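PDB 1UPS: glcnac-alpha-1,4-gal-releasing endo-beta-galactosidase from Clostridium perfringens, which probably hydrolyses O-glycosidic bonds as a calcium-binding family 16 glycoside hydrolase, an endo-beta-galactosidase named for its release of GlcNAc-alpha-1,4-Gal. Local coordinates for residues A[226-229]-A[235-238]; A[180-185]-A[215-220]; A[350-355]-A[384-389]; A[390-395]-A[399-404]. One frame throughout, in Å; residues are numbered along the deposited sequence.

Interaction 1 (A[226-229]-A[235-238])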
loop_
_atom_site.group_PDB
_atom_site.type_symbol
_atom_site.label_atom_id
_atom_site.label_comp_id
_atom_site.label_asym_id
_atom_site.label_seq_id
_atom_site.Cartn_x
_atom_site.Cartn_y
_atom_site.Cartn_z
ATOM N N LEU A 226 5.662 3.508 -0.724
ATOM C CA LEU A 226 4.247 3.513 -0.355
ATOM C C LEU A 226 4.111 2.796 0.987
ATOM O O LEU A 226 4.502 1.633 1.129
ATOM C CB LEU A 226 3.398 2.781 -1.420
ATOM C CG LEU A 226 3.667 3.216 -2.877
ATOM C CD1 LEU A 226 2.815 2.386 -3.821
ATOM C CD2 LEU A 226 3.377 4.701 -3.055
ATOM N N LYS A 227 3.555 3.493 1.969
ATOM C CA LYS A 227 3.401 2.918 3.305
ATOM C C LYS A 227 1.926 2.922 3.656
ATOM O O LYS A 227 1.257 3.961 3.555
ATOM C CB LYS A 227 4.219 3.734 4.310
ATOM C CG LYS A 227 5.713 3.482 4.126
ATOM C CD LYS A 227 6.575 4.233 5.110
ATOM C CE LYS A 227 8.063 3.898 4.848
ATOM N NZ LYS A 227 8.942 4.481 5.937
ATOM N N PHE A 228 1.415 1.751 4.041
ATOM C CA PHE A 228 -0.017 1.564 4.279
ATOM C C PHE A 228 -0.300 1.365 5.761
ATOM O O PHE A 228 0.381 0.580 6.400
ATOM C CB PHE A 228 -0.494 0.351 3.479
ATOM C CG PHE A 228 -0.278 0.510 2.002
ATOM C CD1 PHE A 228 -1.248 1.113 1.209
ATOM C CD2 PHE A 228 0.915 0.099 1.424
ATOM C CE1 PHE A 228 -1.031 1.291 -0.182
ATOM C CE2 PHE A 228 1.146 0.265 0.042
ATOM C CZ PHE A 228 0.169 0.863 -0.745
ATOM N N TYR A 229 -1.311 2.077 6.275
ATOM C CA TYR A 229 -1.629 2.116 7.710
ATOM C C TYR A 229 -3.072 1.701 7.964
ATOM O O TYR A 229 -3.986 2.168 7.273
ATOM C CB TYR A 229 -1.431 3.540 8.265
ATOM C CG TYR A 229 -0.015 4.027 8.159
ATOM C CD1 TYR A 229 0.872 3.880 9.229
ATOM C CD2 TYR A 229 0.453 4.618 6.975
ATOM C CE1 TYR A 229 2.192 4.315 9.118
ATOM C CE2 TYR A 229 1.759 5.038 6.857
ATOM C CZ TYR A 229 2.622 4.893 7.938
ATOM O OH TYR A 229 3.936 5.316 7.818
ATOM N N PHE A 235 1.106 -1.307 8.326
ATOM C CA PHE A 235 0.555 -2.623 7.971
ATOM C C PHE A 235 1.307 -3.238 6.777
ATOM O O PHE A 235 1.496 -4.468 6.725
ATOM C CB PHE A 235 -0.953 -2.471 7.666
ATOM C CG PHE A 235 -1.655 -3.757 7.238
ATOM C CD1 PHE A 235 -2.053 -4.698 8.180
ATOM C CD2 PHE A 235 -1.958 -3.978 5.898
ATOM C CE1 PHE A 235 -2.737 -5.871 7.783
ATOM C CE2 PHE A 235 -2.627 -5.147 5.485
ATOM C CZ PHE A 235 -3.020 -6.082 6.436
ATOM N N LYS A 236 1.769 -2.390 5.855
ATOM C CA LYS A 236 2.476 -2.844 4.634
ATOM C C LYS A 236 3.369 -1.734 4.085
ATOM O O LYS A 236 3.037 -0.547 4.182
ATOM C CB LYS A 236 1.467 -3.233 3.547
ATOM C CG LYS A 236 2.117 -3.843 2.298
ATOM C CD LYS A 236 1.090 -4.321 1.310
ATOM C CE LYS A 236 1.712 -4.941 0.042
ATOM N NZ LYS A 236 0.647 -5.544 -0.867
ATOM N N VAL A 237 4.487 -2.133 3.476
ATOM C CA VAL A 237 5.380 -1.194 2.818
ATOM C C VAL A 237 5.745 -1.723 1.443
ATOM O O VAL A 237 6.052 -2.910 1.294
ATOM C CB VAL A 237 6.706 -1.018 3.604
ATOM C CG1 VAL A 237 7.640 -0.045 2.883
ATOM C CG2 VAL A 237 6.440 -0.539 5.004
ATOM N N ILE A 238 5.673 -0.839 0.444
ATOM C CA ILE A 238 6.184 -1.135 -0.885
ATOM C C ILE A 238 7.264 -0.101 -1.199
ATOM O O ILE A 238 6.994 1.100 -1.161
ATOM C CB ILE A 238 5.044 -1.077 -1.917
ATOM C CG1 ILE A 238 4.034 -2.201 -1.656
ATOM C CG2 ILE A 238 5.622 -1.107 -3.374
ATOM C CD1 ILE A 238 2.754 -2.095 -2.522
#
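Phe228 and Ile238 lean together because each sends its side chain off beside the backbone N: CG of Phe228 stands anti to its own carbonyl carbon (chi1 -60°), and CG1 of Ile238 does likewise (chi1 -66°). The two groups then slant across one another until Ile238 CD1 lies 3.8 Å from Phe228 CE2. They belong to the antiparallel beta hairpin of strands 225-230 and 233-239, part of the beta-sandwich that defines the concanavalin-like glycoside hydrolases of family 16. Main-chain bonds set the register. Leu226 and Ile238 form a hydrogen-bonded pair, each N giving to the other's O at 2.8 Å. Lys227 and Val237 make the non-hydrogen-bonded pair that follows, their side chains lying alongside one another with Lys227 CG 4.2 Å from Val237 CG2, after which the lysine leads away. Leu226, Phe228 and Ile238 share the other face, where Leu226 and Phe228 pack on Ile169 and Phe228 also on Ile184, both from strands of the second sheet. Lys236 is on this face too. Its CB passes 4.0 Å from Phe228 CD2, and the extended chain carries NZ on to the hydroxyl of Ser201. The regular pairing ends in a classic beta bulge, in which Phe235 and Lys236 together face Phe228. Phe228 N still gives to Lys236 O at 2.8 Å, and that oxygen also lies at the edge of the phenyl ring. Phe228 O is shared by two donors, Phe235 N at 2.8 Å and, weakly, Lys236 N at 3.3 Å.

Interaction 2 (A[180-185]-A[215-220])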
loop_
_atom_site.group_PDB
_atom_site.type_symbol
_atom_site.label_atom_id
_atom_site.label_comp_id
_atom_site.label_asym_id
_atom_site.label_seq_id
_atom_site.Cartn_x
_atom_site.Cartn_y
_atom_site.Cartn_z
ATOM N N ASP A 180 -11.817 -10.931 6.902
ATOM C CA ASP A 180 -10.787 -10.507 7.868
ATOM C C ASP A 180 -9.536 -9.909 7.214
ATOM O O ASP A 180 -8.537 -9.677 7.909
ATOM C CB ASP A 180 -10.400 -11.645 8.816
ATOM C CG ASP A 180 -9.923 -12.909 8.097
ATOM O OD1 ASP A 180 -9.887 -12.972 6.838
ATOM O OD2 ASP A 180 -9.564 -13.918 8.746
ATOM N N THR A 181 -9.596 -9.633 5.905
ATOM C CA THR A 181 -8.396 -9.173 5.174
ATOM C C THR A 181 -8.431 -7.703 4.790
ATOM O O THR A 181 -9.474 -7.046 4.859
ATOM C CB THR A 181 -8.179 -9.983 3.867
ATOM O OG1 THR A 181 -9.288 -9.733 2.980
ATOM C CG2 THR A 181 -8.173 -11.512 4.122
ATOM N N TRP A 182 -7.256 -7.207 4.397
ATOM C CA TRP A 182 -7.125 -5.941 3.688
ATOM C C TRP A 182 -6.208 -6.259 2.498
ATOM O O TRP A 182 -5.009 -6.516 2.659
ATOM C CB TRP A 182 -6.525 -4.840 4.597
ATOM C CG TRP A 182 -6.252 -3.534 3.870
ATOM C CD1 TRP A 182 -6.685 -3.172 2.602
ATOM C CD2 TRP A 182 -5.488 -2.418 4.359
ATOM N NE1 TRP A 182 -6.232 -1.907 2.291
ATOM C CE2 TRP A 182 -5.501 -1.421 3.345
ATOM C CE3 TRP A 182 -4.813 -2.146 5.564
ATOM C CZ2 TRP A 182 -4.852 -0.187 3.491
ATOM C CZ3 TRP A 182 -4.154 -0.922 5.698
ATOM C CH2 TRP A 182 -4.194 0.046 4.670
ATOM N N ARG A 183 -6.804 -6.271 1.310
ATOM C CA ARG A 183 -6.090 -6.528 0.068
ATOM C C ARG A 183 -5.482 -5.232 -0.461
ATOM O O ARG A 183 -6.179 -4.228 -0.604
ATOM C CB ARG A 183 -7.075 -7.086 -0.967
ATOM C CG ARG A 183 -6.417 -7.545 -2.261
ATOM C CD ARG A 183 -7.415 -8.310 -3.160
ATOM N NE ARG A 183 -6.903 -8.644 -4.490
ATOM C CZ ARG A 183 -6.647 -9.877 -4.929
ATOM N NH1 ARG A 183 -6.792 -10.946 -4.142
ATOM N NH2 ARG A 183 -6.200 -10.043 -6.172
ATOM N N ILE A 184 -4.186 -5.283 -0.764
ATOM C CA ILE A 184 -3.422 -4.136 -1.272
ATOM C C ILE A 184 -2.634 -4.644 -2.483
ATOM O O ILE A 184 -2.075 -5.757 -2.448
ATOM C CB ILE A 184 -2.450 -3.612 -0.192
ATOM C CG1 ILE A 184 -3.204 -3.059 1.014
ATOM C CG2 ILE A 184 -1.545 -2.485 -0.758
ATOM C CD1 ILE A 184 -2.342 -2.953 2.293
ATOM N N ALA A 185 -2.595 -3.852 -3.557
ATOM C CA ALA A 185 -1.872 -4.275 -4.769
ATOM C C ALA A 185 -1.297 -3.081 -5.523
ATOM O O ALA A 185 -1.707 -1.944 -5.298
ATOM C CB ALA A 185 -2.796 -5.111 -5.702
ATOM N N HIS A 215 -13.309 1.403 9.891
ATOM C CA HIS A 215 -11.874 1.419 10.182
ATOM C C HIS A 215 -11.176 2.420 9.279
ATOM O O HIS A 215 -11.763 2.889 8.310
ATOM C CB HIS A 215 -11.276 0.013 10.074
ATOM C CG HIS A 215 -11.751 -0.881 11.168
ATOM N ND1 HIS A 215 -11.113 -0.952 12.389
ATOM C CD2 HIS A 215 -12.866 -1.645 11.276
ATOM C CE1 HIS A 215 -11.786 -1.770 13.185
ATOM N NE2 HIS A 215 -12.856 -2.199 12.537
ATOM N N ILE A 216 -9.955 2.795 9.646
ATOM C CA ILE A 216 -9.217 3.804 8.907
ATOM C C ILE A 216 -8.144 3.108 8.067
ATOM O O ILE A 216 -7.356 2.302 8.583
ATOM C CB ILE A 216 -8.601 4.888 9.884
ATOM C CG1 ILE A 216 -9.723 5.621 10.648
ATOM C CG2 ILE A 216 -7.787 5.903 9.114
ATOM C CD1 ILE A 216 -9.232 6.716 11.632
ATOM N N TYR A 217 -8.124 3.437 6.777
ATOM C CA TYR A 217 -7.148 2.917 5.822
ATOM C C TYR A 217 -6.390 4.105 5.260
ATOM O O TYR A 217 -6.994 5.092 4.846
ATOM C CB TYR A 217 -7.869 2.182 4.668
ATOM C CG TYR A 217 -8.731 1.036 5.169
ATOM C CD1 TYR A 217 -10.091 1.220 5.430
ATOM C CD2 TYR A 217 -8.175 -0.225 5.397
ATOM C CE1 TYR A 217 -10.897 0.149 5.892
ATOM C CE2 TYR A 217 -8.955 -1.292 5.858
ATOM C CZ TYR A 217 -10.315 -1.085 6.111
ATOM O OH TYR A 217 -11.084 -2.126 6.572
ATOM N N ALA A 218 -5.069 4.013 5.231
ATOM C CA ALA A 218 -4.269 5.139 4.751
ATOM C C ALA A 218 -3.024 4.683 4.011
ATOM O O ALA A 218 -2.504 3.583 4.249
ATOM C CB ALA A 218 -3.884 6.091 5.923
ATOM N N MET A 219 -2.575 5.543 3.099
ATOM C CA MET A 219 -1.318 5.358 2.401
ATOM C C MET A 219 -0.519 6.657 2.438
ATOM O O MET A 219 -1.022 7.726 2.054
ATOM C CB MET A 219 -1.553 4.960 0.931
ATOM C CG MET A 219 -0.236 4.990 0.113
ATOM S SD MET A 219 -0.524 4.728 -1.664
ATOM C CE MET A 219 -1.246 6.274 -2.102
ATOM N N GLU A 220 0.738 6.563 2.866
ATOM C CA GLU A 220 1.659 7.675 2.663
ATOM C C GLU A 220 2.549 7.352 1.469
ATOM O O GLU A 220 3.273 6.346 1.460
ATOM C CB GLU A 220 2.505 7.988 3.915
ATOM C CG GLU A 220 3.318 9.272 3.716
ATOM C CD GLU A 220 3.591 10.044 5.003
ATOM O OE1 GLU A 220 3.426 11.284 5.015
ATOM O OE2 GLU A 220 3.979 9.417 5.994
HETATM O O HOH W 1 -9.887 -4.190 4.287
#
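Tyr217 and Trp182 make a T-shaped aromatic pair, with the edge of the phenol turned to the face of the indole. The centroid of the tyrosine ring is 4.9 Å from that of the five-membered indole ring, and the planes stand 72° apart. CD2 of Tyr217 does the touching: it sits over the centre of the indole and comes within 3.6 Å of Trp182 CE2. Packing contacts complete the setting of the indole. On the opposite face, CD1 of Ile184 also lies over the centre, so the ring is clasped between an aromatic edge and a methyl group. Ala218 O packs against the indole edge, in the ring plane and 3.9 Å from Trp182 CH2. With CG anti to the backbone N (chi1 175°), Trp182 reaches across from strand 181-187 of one sheet to strand 215-221 of the other, spanning the buried interior of the family 16 beta-sandwich. The ring of Phe235, nearly parallel to the indole, meets it there as well. Among the polar contacts, the indole NE1 donates to Ile171 O and so has its polar need met inside the core. Between the sheets a water gives a hydrogen bond to Thr181 O at 2.9 Å and makes a weak, longer contact of 3.3 Å with Tyr217 OH. The side chain of Tyr217 is about 14 Å from the bound calcium ion.

Interaction 3 (A[350-355]-A[384-389])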
loop_
_atom_site.group_PDB
_atom_site.type_symbol
_atom_site.label_atom_id
_atom_site.label_comp_id
_atom_site.label_asym_id
_atom_site.label_seq_id
_atom_site.Cartn_x
_atom_site.Cartn_y
_atom_site.Cartn_z
ATOM N N GLU A 350 24.556 -16.420 2.764
ATOM C CA GLU A 350 25.068 -17.234 1.641
ATOM C C GLU A 350 25.543 -18.642 2.029
ATOM O O GLU A 350 25.255 -19.619 1.317
ATOM C CB GLU A 350 26.178 -16.487 0.886
ATOM C CG GLU A 350 26.565 -17.141 -0.452
ATOM C CD GLU A 350 25.540 -16.939 -1.558
ATOM O OE1 GLU A 350 25.724 -17.527 -2.658
ATOM O OE2 GLU A 350 24.544 -16.202 -1.357
ATOM N N ASN A 351 26.263 -18.750 3.147
ATOM C CA ASN A 351 26.820 -20.038 3.558
ATOM C C ASN A 351 25.890 -20.887 4.433
ATOM O O ASN A 351 26.244 -22.017 4.803
ATOM C CB ASN A 351 28.201 -19.856 4.211
ATOM C CG ASN A 351 29.271 -19.441 3.211
ATOM O OD1 ASN A 351 29.609 -20.200 2.290
ATOM N ND2 ASN A 351 29.824 -18.238 3.394
ATOM N N GLN A 352 24.711 -20.339 4.749
ATOM C CA GLN A 352 23.656 -21.051 5.483
ATOM C C GLN A 352 24.186 -21.746 6.744
ATOM O O GLN A 352 24.096 -22.982 6.892
ATOM C CB GLN A 352 22.931 -22.058 4.574
ATOM C CG GLN A 352 22.194 -21.429 3.393
ATOM C CD GLN A 352 21.398 -22.459 2.602
ATOM O OE1 GLN A 352 20.276 -22.796 2.978
ATOM N NE2 GLN A 352 21.991 -22.980 1.524
ATOM N N THR A 353 24.736 -20.938 7.643
ATOM C CA THR A 353 25.363 -21.420 8.868
ATOM C C THR A 353 24.435 -21.408 10.089
ATOM O O THR A 353 24.836 -21.846 11.189
ATOM C CB THR A 353 26.581 -20.544 9.202
ATOM O OG1 THR A 353 26.133 -19.233 9.597
ATOM C CG2 THR A 353 27.443 -20.297 7.960
ATOM N N GLY A 354 23.220 -20.896 9.896
ATOM C CA GLY A 354 22.295 -20.635 10.988
ATOM C C GLY A 354 22.464 -19.240 11.580
ATOM O O GLY A 354 21.639 -18.811 12.395
ATOM N N TYR A 355 23.529 -18.545 11.171
ATOM C CA TYR A 355 23.829 -17.195 11.663
ATOM C C TYR A 355 23.911 -16.190 10.535
ATOM O O TYR A 355 24.319 -16.525 9.410
ATOM C CB TYR A 355 25.141 -17.185 12.477
ATOM C CG TYR A 355 25.068 -18.073 13.699
ATOM C CD1 TYR A 355 24.561 -17.588 14.914
ATOM C CD2 TYR A 355 25.474 -19.409 13.633
ATOM C CE1 TYR A 355 24.472 -18.422 16.042
ATOM C CE2 TYR A 355 25.389 -20.249 14.740
ATOM C CZ TYR A 355 24.887 -19.756 15.944
ATOM O OH TYR A 355 24.810 -20.595 17.045
ATOM N N ARG A 384 15.067 -13.204 1.052
ATOM C CA ARG A 384 14.519 -13.443 -0.290
ATOM C C ARG A 384 14.887 -14.842 -0.804
ATOM O O ARG A 384 14.029 -15.578 -1.323
ATOM C CB ARG A 384 15.014 -12.389 -1.284
ATOM C CG ARG A 384 14.336 -12.496 -2.659
ATOM C CD ARG A 384 14.996 -11.666 -3.724
ATOM N NE ARG A 384 14.244 -11.718 -4.982
ATOM C CZ ARG A 384 14.431 -10.887 -6.003
ATOM N NH1 ARG A 384 15.369 -9.950 -5.941
ATOM N NH2 ARG A 384 13.690 -11.012 -7.103
ATOM N N TRP A 385 16.164 -15.198 -0.673
ATOM C CA TRP A 385 16.667 -16.491 -1.149
ATOM C C TRP A 385 15.970 -17.638 -0.420
ATOM O O TRP A 385 15.558 -18.634 -1.041
ATOM C CB TRP A 385 18.174 -16.564 -0.920
ATOM C CG TRP A 385 18.871 -17.760 -1.533
ATOM C CD1 TRP A 385 18.586 -18.380 -2.741
ATOM C CD2 TRP A 385 19.980 -18.463 -0.980
ATOM N NE1 TRP A 385 19.457 -19.425 -2.948
ATOM C CE2 TRP A 385 20.322 -19.500 -1.882
ATOM C CE3 TRP A 385 20.727 -18.327 0.204
ATOM C CZ2 TRP A 385 21.375 -20.387 -1.637
ATOM C CZ3 TRP A 385 21.776 -19.200 0.440
ATOM C CH2 TRP A 385 22.086 -20.225 -0.472
ATOM N N LYS A 386 15.823 -17.478 0.896
ATOM C CA LYS A 386 15.182 -18.493 1.738
ATOM C C LYS A 386 14.013 -17.882 2.503
ATOM O O LYS A 386 14.154 -17.521 3.682
ATOM C CB LYS A 386 16.200 -19.109 2.714
ATOM C CG LYS A 386 17.444 -19.755 2.072
ATOM C CD LYS A 386 17.115 -21.030 1.288
ATOM C CE LYS A 386 18.317 -21.474 0.452
ATOM N NZ LYS A 386 17.974 -22.562 -0.513
ATOM N N PRO A 387 12.860 -17.769 1.842
ATOM C CA PRO A 387 11.732 -16.989 2.367
ATOM C C PRO A 387 11.042 -17.529 3.629
ATOM O O PRO A 387 10.121 -16.865 4.129
ATOM C CB PRO A 387 10.773 -16.917 1.170
ATOM C CG PRO A 387 11.076 -18.116 0.377
ATOM C CD PRO A 387 12.558 -18.343 0.513
ATOM N N ASN A 388 11.462 -18.686 4.137
ATOM C CA ASN A 388 10.984 -19.125 5.459
ATOM C C ASN A 388 11.845 -18.597 6.618
ATOM O O ASN A 388 11.509 -18.793 7.781
ATOM C CB ASN A 388 10.915 -20.651 5.542
ATOM C CG ASN A 388 9.708 -21.222 4.816
ATOM O OD1 ASN A 388 8.639 -20.596 4.759
ATOM N ND2 ASN A 388 9.867 -22.419 4.265
ATOM N N MET A 389 12.946 -17.925 6.290
ATOM C CA MET A 389 13.953 -17.568 7.285
ATOM C C MET A 389 13.847 -16.097 7.653
ATOM O O MET A 389 13.818 -15.245 6.765
ATOM C CB MET A 389 15.359 -17.856 6.732
ATOM C CG MET A 389 15.583 -19.310 6.310
ATOM S SD MET A 389 15.417 -20.407 7.715
ATOM C CE MET A 389 14.360 -21.696 7.089
#
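Gln352 leans on Trp385 and Lys386, and its side chain can be traced outward atom by atom. CB points toward the 384-389 loop from a backbone in the left-handed region. CG, anti to the carbonyl carbon (chi1 -63°), comes to 3.7 Å from Trp385 CZ3. Next, CD packs at 3.9 Å against Trp385 CH2. At the tip the amide divides its contacts. NE2 approaches Trp385 CH2 at 3.4 Å, the amide plane turned 62° from the indole. OE1 instead meets the last methylene of Lys386, 3.5 Å from its CE. That same CE lies over the face of the indole, so lysine and tryptophan together form the surface on which the glutamine rests. Glu350 O adds a further contact with Trp385 CZ3 at 3.6 Å. No hydrogen bond crosses between the segments, and the patch lies at the protein surface. Both segments are loops between strands: residues 350-355 link strands 346-348 and 357-359, residues 384-389 link strands 378-383 and 390-392 through a type I turn, and Gln352 also touches Tyr402 of strand 401-403, an arrangement consistent with a beta-trefoil domain.

Interaction 4 (A[390-395]-A[399-404])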
loop_
_atom_site.group_PDB
_atom_site.type_symbol
_atom_site.label_atom_id
_atom_site.label_comp_id
_atom_site.label_asym_id
_atom_site.label_seq_id
_atom_site.Cartn_x
_atom_site.Cartn_y
_atom_site.Cartn_z
ATOM N N SER A 390 13.789 -15.805 8.956
ATOM C CA SER A 390 13.757 -14.433 9.450
ATOM C C SER A 390 14.963 -14.179 10.372
ATOM O O SER A 390 15.559 -15.118 10.906
ATOM C CB SER A 390 12.442 -14.119 10.171
ATOM O OG SER A 390 12.251 -14.958 11.293
ATOM N N ILE A 391 15.300 -12.904 10.552
ATOM C CA ILE A 391 16.375 -12.492 11.455
ATOM C C ILE A 391 15.851 -12.491 12.887
ATOM O O ILE A 391 14.817 -11.889 13.172
ATOM C CB ILE A 391 16.870 -11.083 11.085
ATOM C CG1 ILE A 391 17.334 -11.059 9.615
ATOM C CG2 ILE A 391 18.003 -10.690 12.036
ATOM C CD1 ILE A 391 18.055 -9.749 9.198
ATOM N N HIS A 392 16.544 -13.184 13.782
ATOM C CA HIS A 392 16.039 -13.330 15.165
ATOM C C HIS A 392 17.160 -13.626 16.158
ATOM O O HIS A 392 18.294 -13.927 15.756
ATOM C CB HIS A 392 14.966 -14.436 15.258
ATOM C CG HIS A 392 15.520 -15.821 15.099
ATOM N ND1 HIS A 392 16.116 -16.513 16.138
ATOM C CD2 HIS A 392 15.605 -16.629 14.012
ATOM C CE1 HIS A 392 16.530 -17.691 15.699
ATOM N NE2 HIS A 392 16.232 -17.786 14.412
ATOM N N THR A 393 16.848 -13.531 17.454
ATOM C CA THR A 393 17.787 -13.970 18.502
ATOM C C THR A 393 17.100 -14.908 19.500
ATOM O O THR A 393 17.255 -14.761 20.712
ATOM C CB THR A 393 18.489 -12.781 19.267
ATOM O OG1 THR A 393 17.504 -11.995 19.965
ATOM C CG2 THR A 393 19.150 -11.797 18.299
ATOM N N GLU A 394 16.349 -15.880 18.992
ATOM C CA GLU A 394 15.538 -16.744 19.854
ATOM C C GLU A 394 16.367 -17.685 20.752
ATOM O O GLU A 394 15.837 -18.212 21.735
ATOM C CB GLU A 394 14.490 -17.520 19.030
ATOM C CG GLU A 394 13.505 -18.399 19.824
ATOM C CD GLU A 394 12.695 -17.677 20.906
ATOM O OE1 GLU A 394 12.191 -18.366 21.839
ATOM O OE2 GLU A 394 12.542 -16.436 20.844
ATOM N N SER A 395 17.644 -17.903 20.417
ATOM C CA SER A 395 18.546 -18.666 21.294
ATOM C C SER A 395 19.301 -17.765 22.281
ATOM O O SER A 395 19.956 -18.266 23.203
ATOM C CB SER A 395 19.527 -19.503 20.475
ATOM O OG SER A 395 18.821 -20.390 19.618
ATOM N N VAL A 399 24.630 -13.166 19.608
ATOM C CA VAL A 399 24.905 -12.990 18.180
ATOM C C VAL A 399 23.622 -13.170 17.374
ATOM O O VAL A 399 22.646 -13.729 17.876
ATOM C CB VAL A 399 25.981 -13.993 17.654
ATOM C CG1 VAL A 399 27.357 -13.647 18.235
ATOM C CG2 VAL A 399 25.614 -15.437 17.997
ATOM N N LEU A 400 23.636 -12.724 16.121
ATOM C CA LEU A 400 22.430 -12.681 15.293
ATOM C C LEU A 400 22.202 -13.967 14.517
ATOM O O LEU A 400 23.111 -14.469 13.840
ATOM C CB LEU A 400 22.529 -11.521 14.304
ATOM C CG LEU A 400 21.259 -11.018 13.627
ATOM C CD1 LEU A 400 20.206 -10.614 14.645
ATOM C CD2 LEU A 400 21.600 -9.818 12.705
ATOM N N GLN A 401 20.981 -14.490 14.611
ATOM C CA GLN A 401 20.614 -15.751 13.951
ATOM C C GLN A 401 19.653 -15.514 12.792
ATOM O O GLN A 401 19.086 -14.432 12.654
ATOM C CB GLN A 401 19.922 -16.688 14.945
ATOM C CG GLN A 401 20.761 -17.098 16.163
ATOM C CD GLN A 401 19.916 -17.771 17.211
ATOM O OE1 GLN A 401 19.478 -17.123 18.177
ATOM N NE2 GLN A 401 19.646 -19.066 17.017
ATOM N N TYR A 402 19.466 -16.532 11.951
ATOM C CA TYR A 402 18.279 -16.577 11.100
ATOM C C TYR A 402 17.662 -17.960 11.327
ATOM O O TYR A 402 18.363 -18.912 11.709
ATOM C CB TYR A 402 18.586 -16.341 9.598
ATOM C CG TYR A 402 19.329 -17.501 8.975
ATOM C CD1 TYR A 402 20.725 -17.499 8.911
ATOM C CD2 TYR A 402 18.638 -18.636 8.520
ATOM C CE1 TYR A 402 21.416 -18.586 8.367
ATOM C CE2 TYR A 402 19.315 -19.725 7.991
ATOM C CZ TYR A 402 20.699 -19.687 7.913
ATOM O OH TYR A 402 21.353 -20.781 7.409
ATOM N N GLY A 403 16.361 -18.057 11.098
ATOM C CA GLY A 403 15.655 -19.323 11.203
ATOM C C GLY A 403 14.178 -19.105 10.942
ATOM O O GLY A 403 13.729 -17.972 10.737
ATOM N N ASN A 404 13.425 -20.196 10.977
ATOM C CA ASN A 404 11.982 -20.144 10.824
ATOM C C ASN A 404 11.350 -20.060 12.218
ATOM O O ASN A 404 11.347 -21.035 12.975
ATOM C CB ASN A 404 11.494 -21.387 10.041
ATOM C CG ASN A 404 10.020 -21.314 9.683
ATOM O OD1 ASN A 404 9.299 -20.453 10.182
ATOM N ND2 ASN A 404 9.562 -22.217 8.796
HETATM O O HOH W 2 17.149 -20.490 14.264
#
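His392 and Gln401 are joined first by main-chain hydrogen bonds, His392 N giving to Gln401 O and Gln401 N to His392 O, both at 3.0 Å. Ser390 and Gly403 form a second hydrogen-bonded pair, with Ser390 N 2.8 Å from Gly403 O. Side-chain bonds extend the pairing beyond the strands. The amide of Gln401 spans to Ser395 with both its polar atoms: OE1 accepts Ser395 N at 3.0 Å, in the carbonyl plane on a lone pair, and NE2 donates to Ser395 OG at 3.0 Å. This two-point grip fixes which way round the amide lies. The rotation of the His392 ring is fixed by bonds in its plane: ND1 accepts Glu394 N at 2.9 Å, and a water at NE2 also donates to Tyr402 O. Its first torsion (chi1 71°) tucks CG between the backbone N and carbonyl carbon, which swings the ring across to the partner strand. There CB of Gln401 makes a CH-pi contact over one face of the imidazole, while the ring edge lies against Gly403, which has no side chain. On the face of Ile391 and Tyr402, Ile391 CG2 and Leu400 CD1 are pressed to 3.4 Å, tighter than usual, and Leu400 also touches Trp414. The whole is a short, strongly twisted antiparallel beta hairpin, its turn strapped by a glutamine, consistent with one of the hairpins of a beta-trefoil, the fold this region probably has.

The four contacts follow one another along the chain in the order 2, 1, 3, 4, and fall into two groups. Interactions 1 and 2, with centres 9 Å apart, lie within the family 16 sandwich: strands 215-221 and 225-230 are neighbours in one sheet, joined by backbone bonds such as Tyr229 N to Ala218 O, while strand 181-187 belongs to the facing sheet. Interactions 3 and 4, 10 Å apart between centres, lie in the C-terminal region, probably a beta-trefoil, and meet where the hydroxyl of Tyr402 takes a weak hydrogen bond from Gly354 N. Between the groups the centres are 25 to 30 Å apart without touching, so each pair reports on the internal packing of its own part of the chain.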